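Local coordinates for protein 6-carboxyhexanoate--CoA ligase (Aquifex aeolicus, PDB 5TVA) that belongs to the 6-carboxyhexanoate--CoA ligase (BioW) family of CoA ligases and binds coenzyme A and adenosine monophosphate, at residues 3-8 and 136-141. Residues are numbered along the deposited sequence; the frame is centred on the assembly and turned at random.
Sequences LFSVRM and TIHFDW. With COA (coenzyme A), chain D.
Arg7 and His138 meet with the imidazole turned steeply against the guanidinium: the two planes stand 61° apart, and CE1 of His138 lies 3.5 Å above the guanidinium plane of Arg7, over its centre. That tilt rules out a parallel stack. Ile137 closes the group, its CD1 3.8 Å above the His138 ring plane, over the ring centre, and 3.9 Å from Arg7 NH1, which it approaches obliquely. A bend at chi3 (-81°) in the otherwise extended Arg7 chain brings its head round to this pair. On coenzyme A, O5A is 3.1 Å from Arg7 NH1, approaching obliquely, while Ile137 CG2 packs against CAP at 3.7 Å; Arg7 and Ile137 thus line the coenzyme A pocket, one from each segment. Arg7 NH2 also forms a salt bridge with Glu51, which would be expected to restrain rotation of the guanidinium. Ser5 OG lies 3.7 Å from His138 ND1, but Ser5 OG is hydrogen-bonded to Glu21 OE2, and Glu21 OE1 accepts a hydrogen bond from the backbone N-H of His138, linking the segments indirectly. Strand 3-12, central between 15-25 and 45-52 in an antiparallel sheet, faces the loop leading into strand 139-141, an edge of the parallel sheet, with helix 158-173 packed against Phe139.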
ATOM      1  N   LEU A   3      15.173 -16.893   7.670  1.00 54.31           N
ATOM      2  CA  LEU A   3      14.754 -15.803   6.808  1.00 46.90           C
ATOM      3  C   LEU A   3      15.443 -14.513   7.225  1.00 45.91           C
ATOM      4  O   LEU A   3      15.727 -14.289   8.408  1.00 45.08           O
ATOM      5  CB  LEU A   3      13.241 -15.597   6.858  1.00 41.92           C
ATOM      6  CG  LEU A   3      12.314 -16.598   6.187  1.00 49.08           C
ATOM      7  CD1 LEU A   3      10.869 -16.148   6.431  1.00 48.23           C
ATOM      8  CD2 LEU A   3      12.604 -16.760   4.678  1.00 45.91           C
ATOM      9  N   PHE A   4      15.694 -13.659   6.235  1.00 40.27           N
ATOM     10  CA  PHE A   4      16.252 -12.334   6.456  1.00 40.73           C
ATOM     11  C   PHE A   4      15.349 -11.308   5.784  1.00 40.93           C
ATOM     12  O   PHE A   4      14.953 -11.480   4.623  1.00 43.24           O
ATOM     13  CB  PHE A   4      17.686 -12.239   5.910  1.00 39.10           C
ATOM     14  CG  PHE A   4      18.680 -13.087   6.655  1.00 43.05           C
ATOM     15  CD1 PHE A   4      18.809 -14.440   6.365  1.00 48.74           C
ATOM     16  CD2 PHE A   4      19.501 -12.531   7.641  1.00 45.99           C
ATOM     17  CE1 PHE A   4      19.726 -15.231   7.048  1.00 49.54           C
ATOM     18  CE2 PHE A   4      20.427 -13.317   8.334  1.00 44.77           C
ATOM     19  CZ  PHE A   4      20.537 -14.669   8.034  1.00 49.08           C
ATOM     20  N   SER A   5      15.014 -10.257   6.514  1.00 37.21           N
ATOM     21  CA  SER A   5      14.268  -9.135   5.971  1.00 37.12           C
ATOM     22  C   SER A   5      15.263  -8.118   5.421  1.00 38.56           C
ATOM     23  O   SER A   5      16.218  -7.757   6.110  1.00 35.96           O
ATOM     24  CB  SER A   5      13.402  -8.518   7.071  1.00 37.33           C
ATOM     25  OG  SER A   5      13.085  -7.175   6.794  1.00 41.00           O
ATOM     26  N   VAL A   6      15.065  -7.689   4.174  1.00 36.26           N
ATOM     27  CA  VAL A   6      15.977  -6.760   3.505  1.00 33.44           C
ATOM     28  C   VAL A   6      15.194  -5.511   3.149  1.00 34.77           C
ATOM     29  O   VAL A   6      14.359  -5.543   2.238  1.00 37.29           O
ATOM     30  CB  VAL A   6      16.608  -7.368   2.250  1.00 36.92           C
ATOM     31  CG1 VAL A   6      17.598  -6.384   1.637  1.00 34.97           C
ATOM     32  CG2 VAL A   6      17.285  -8.669   2.588  1.00 39.79           C
ATOM     33  N   ARG A   7      15.469  -4.406   3.842  1.00 35.50           N
ATOM     34  CA  ARG A   7      14.717  -3.169   3.649  1.00 39.83           C
ATOM     35  C   ARG A   7      15.618  -2.092   3.078  1.00 37.70           C
ATOM     36  O   ARG A   7      16.672  -1.805   3.649  1.00 37.23           O
ATOM     37  CB  ARG A   7      14.103  -2.656   4.956  1.00 32.84           C
ATOM     38  CG  ARG A   7      12.912  -3.448   5.460  1.00 39.45           C
ATOM     39  CD  ARG A   7      12.443  -2.923   6.843  1.00 40.21           C
ATOM     40  NE  ARG A   7      13.273  -3.467   7.920  1.00 49.06           N
ATOM     41  CZ  ARG A   7      13.239  -3.083   9.206  1.00 54.17           C
ATOM     42  NH1 ARG A   7      12.416  -2.118   9.614  1.00 49.31           N
ATOM     43  NH2 ARG A   7      14.038  -3.671  10.094  1.00 47.16           N
ATOM     44  N   MET A   8      15.173  -1.466   1.983  1.00 39.04           N
ATOM     45  CA  MET A   8      15.911  -0.402   1.317  1.00 32.42           C
ATOM     46  C   MET A   8      15.042   0.841   1.227  1.00 32.92           C
ATOM     47  O   MET A   8      13.855   0.753   0.915  1.00 34.88           O
ATOM     48  CB  MET A   8      16.342  -0.849  -0.089  1.00 34.66           C
ATOM     49  CG  MET A   8      17.134   0.204  -0.926  1.00 31.81           C
ATOM     50  SD  MET A   8      16.145   1.489  -1.756  1.00 36.73           S
ATOM     51  CE  MET A   8      15.190   0.499  -2.908  1.00 30.87           C
ATOM     52  N   THR A 136       2.931   0.211   6.377  1.00 35.38           N
ATOM     53  CA  THR A 136       2.919  -1.246   6.325  1.00 36.14           C
ATOM     54  C   THR A 136       4.288  -1.736   5.878  1.00 34.81           C
ATOM     55  O   THR A 136       4.809  -1.265   4.860  1.00 35.87           O
ATOM     56  CB  THR A 136       1.851  -1.734   5.342  1.00 32.57           C
ATOM     57  OG1 THR A 136       0.563  -1.234   5.715  1.00 30.94           O
ATOM     58  CG2 THR A 136       1.825  -3.250   5.270  1.00 32.72           C
ATOM     59  N   ILE A 137       4.885  -2.666   6.637  1.00 32.66           N
ATOM     60  CA  ILE A 137       6.213  -3.212   6.341  1.00 30.54           C
ATOM     61  C   ILE A 137       6.209  -4.695   6.677  1.00 34.27           C
ATOM     62  O   ILE A 137       5.194  -5.254   7.104  1.00 32.63           O
ATOM     63  CB  ILE A 137       7.364  -2.489   7.088  1.00 34.02           C
ATOM     64  CG1 ILE A 137       7.245  -2.607   8.611  1.00 34.65           C
ATOM     65  CG2 ILE A 137       7.478  -0.985   6.672  1.00 30.72           C
ATOM     66  CD1 ILE A 137       8.580  -2.307   9.309  1.00 30.63           C
ATOM     67  N   HIS A 138       7.356  -5.343   6.451  1.00 35.97           N
ATOM     68  CA  HIS A 138       7.573  -6.737   6.859  1.00 40.64           C
ATOM     69  C   HIS A 138       6.576  -7.673   6.185  1.00 38.76           C
ATOM     70  O   HIS A 138       5.963  -8.540   6.821  1.00 37.31           O
ATOM     71  CB  HIS A 138       7.513  -6.895   8.381  1.00 32.96           C
ATOM     72  CG  HIS A 138       8.719  -6.378   9.095  1.00 39.84           C
ATOM     73  ND1 HIS A 138       9.925  -6.158   8.465  1.00 43.28           N
ATOM     74  CD2 HIS A 138       8.914  -6.064  10.396  1.00 39.27           C
ATOM     75  CE1 HIS A 138      10.807  -5.717   9.344  1.00 43.16           C
ATOM     76  NE2 HIS A 138      10.219  -5.656  10.526  1.00 42.90           N
ATOM     77  N   PHE A 139       6.414  -7.482   4.882  1.00 34.99           N
ATOM     78  CA  PHE A 139       5.585  -8.334   4.043  1.00 34.12           C
ATOM     79  C   PHE A 139       6.345  -8.594   2.752  1.00 34.57           C
ATOM     80  O   PHE A 139       7.130  -7.751   2.310  1.00 31.51           O
ATOM     81  CB  PHE A 139       4.219  -7.677   3.742  1.00 29.63           C
ATOM     82  CG  PHE A 139       4.325  -6.477   2.878  1.00 32.07           C
ATOM     83  CD1 PHE A 139       4.302  -6.600   1.465  1.00 34.36           C
ATOM     84  CD2 PHE A 139       4.485  -5.224   3.438  1.00 30.59           C
ATOM     85  CE1 PHE A 139       4.450  -5.485   0.642  1.00 27.18           C
ATOM     86  CE2 PHE A 139       4.604  -4.110   2.636  1.00 34.27           C
ATOM     87  CZ  PHE A 139       4.600  -4.243   1.209  1.00 32.72           C
ATOM     88  N   ASP A 140       6.109  -9.762   2.152  1.00 38.34           N
ATOM     89  CA  ASP A 140       6.657 -10.080   0.837  1.00 36.55           C
ATOM     90  C   ASP A 140       5.891 -11.262   0.261  1.00 38.31           C
ATOM     91  O   ASP A 140       5.272 -12.042   1.001  1.00 35.90           O
ATOM     92  CB  ASP A 140       8.163 -10.387   0.915  1.00 37.77           C
ATOM     93  CG  ASP A 140       8.870 -10.294  -0.458  1.00 38.29           C
ATOM     94  OD1 ASP A 140       8.235  -9.861  -1.447  1.00 32.60           O
ATOM     95  OD2 ASP A 140      10.080 -10.611  -0.519  1.00 36.20           O
ATOM     96  N   TRP A 141       5.904 -11.359  -1.074  1.00 35.14           N
ATOM     97  CA  TRP A 141       5.499 -12.595  -1.745  1.00 37.93           C
ATOM     98  C   TRP A 141       6.458 -13.714  -1.371  1.00 36.20           C
ATOM     99  O   TRP A 141       7.677 -13.549  -1.448  1.00 37.35           O
ATOM    100  CB  TRP A 141       5.498 -12.441  -3.283  1.00 33.32           C
ATOM    101  CG  TRP A 141       4.517 -11.455  -3.833  1.00 32.61           C
ATOM    102  CD1 TRP A 141       4.788 -10.206  -4.295  1.00 31.91           C
ATOM    103  CD2 TRP A 141       3.102 -11.626  -3.946  1.00 32.87           C
ATOM    104  NE1 TRP A 141       3.630  -9.585  -4.688  1.00 31.90           N
ATOM    105  CE2 TRP A 141       2.582 -10.442  -4.491  1.00 33.22           C
ATOM    106  CE3 TRP A 141       2.220 -12.663  -3.616  1.00 37.79           C
ATOM    107  CZ2 TRP A 141       1.217 -10.267  -4.748  1.00 38.21           C
ATOM    108  CZ3 TRP A 141       0.865 -12.491  -3.869  1.00 40.00           C
ATOM    109  CH2 TRP A 141       0.377 -11.303  -4.431  1.00 37.34           C
TER
HETATM  110  N1A COA D 302       8.029   7.131   2.194  1.00 47.84           N
HETATM  111  C2A COA D 302       8.617   8.232   2.685  1.00 47.13           C
HETATM  112  N3A COA D 302       9.585   8.159   3.588  1.00 52.55           N
HETATM  113  C4A COA D 302       9.988   6.963   4.063  1.00 53.84           C
HETATM  114  C5A COA D 302       9.400   5.792   3.580  1.00 50.56           C
HETATM  115  C6A COA D 302       8.382   5.928   2.602  1.00 45.52           C
HETATM  116  N6A COA D 302       7.706   4.678   2.063  1.00 43.92           N
HETATM  117  N7A COA D 302       9.976   4.749   4.181  1.00 48.49           N
HETATM  118  C8A COA D 302      10.886   5.216   5.013  1.00 52.15           C
HETATM  119  N9A COA D 302      10.929   6.547   4.928  1.00 53.69           N
HETATM  120  C1B COA D 302      11.823   7.314   5.844  1.00 53.30           C
HETATM  121  C2B COA D 302      11.951   8.565   6.004  1.00 55.28           C
HETATM  122  O2B COA D 302      10.695   9.316   6.036  1.00 61.09           O
HETATM  123  C3B COA D 302      12.415   8.338   7.598  1.00 58.58           C
HETATM  124  O3B COA D 302      11.223   7.897   8.301  1.00 53.70           O
HETATM  125  P3B COA D 302      10.291   8.721   9.431  1.00 61.90           P
HETATM  126  O7A COA D 302       9.976   7.732  10.511  1.00 52.62           O
HETATM  127  O8A COA D 302      10.981   9.920  10.008  1.00 66.21           O
HETATM  128  O9A COA D 302       8.989   9.178   8.828  1.00 57.00           O
HETATM  129  C4B COA D 302      13.326   7.407   7.550  1.00 55.90           C
HETATM  130  O4B COA D 302      13.257   6.801   6.109  1.00 50.90           O
HETATM  131  C5B COA D 302      13.164   6.222   8.617  1.00 48.50           C
HETATM  132  O5B COA D 302      12.203   5.312   8.203  1.00 52.43           O
HETATM  133  P1A COA D 302      12.259   3.663   8.488  1.00 56.90           P
HETATM  134  O1A COA D 302      10.974   3.239   9.211  1.00 52.73           O
HETATM  135  O2A COA D 302      13.476   3.237   9.274  1.00 54.62           O
HETATM  136  O3A COA D 302      12.247   2.915   7.021  1.00 55.38           O
HETATM  137  P2A COA D 302      12.828   1.378   6.649  1.00 55.22           P
HETATM  138  O4A COA D 302      14.343   1.529   6.458  1.00 45.84           O
HETATM  139  O5A COA D 302      12.616   0.402   7.817  1.00 56.07           O
HETATM  140  O6A COA D 302      12.066   0.882   5.226  1.00 61.05           O
HETATM  141  CBP COA D 302      10.171   0.657   3.483  1.00 58.05           C
HETATM  142  CCP COA D 302      10.635   1.062   4.973  1.00 58.51           C
HETATM  143  CDP COA D 302      10.681   1.720   2.475  1.00 46.70           C
HETATM  144  CEP COA D 302      10.904  -0.634   3.059  1.00 45.01           C
HETATM  145  CAP COA D 302       8.555   0.493   3.404  1.00 48.32           C
HETATM  146  OAP COA D 302       7.921   1.617   2.917  1.00 49.13           O
HETATM  147  C9P COA D 302       8.035  -0.675   2.520  1.00 50.56           C
HETATM  148  O9P COA D 302       7.809  -1.772   2.985  1.00 56.64           O
HETATM  149  N8P COA D 302       7.789  -0.474   1.094  1.00 57.09           N
HETATM  150  C7P COA D 302       7.313  -1.590   0.214  1.00 52.76           C
HETATM  151  C6P COA D 302       5.942  -1.321  -0.391  1.00 54.34           C
HETATM  152  C5P COA D 302       5.864  -0.069  -1.334  1.00 61.21           C
HETATM  153  O5P COA D 302       6.309   0.968  -1.019  1.00 60.99           O
HETATM  154  N4P COA D 302       5.184  -0.226  -2.646  1.00 56.68           N
HETATM  155  C3P COA D 302       5.116   0.959  -3.594  1.00 68.73           C
HETATM  156  C2P COA D 302       4.065   0.657  -4.669  1.00 65.73           C
HETATM  157  S1P COA D 302       2.560   0.217  -3.747  1.00 65.91           S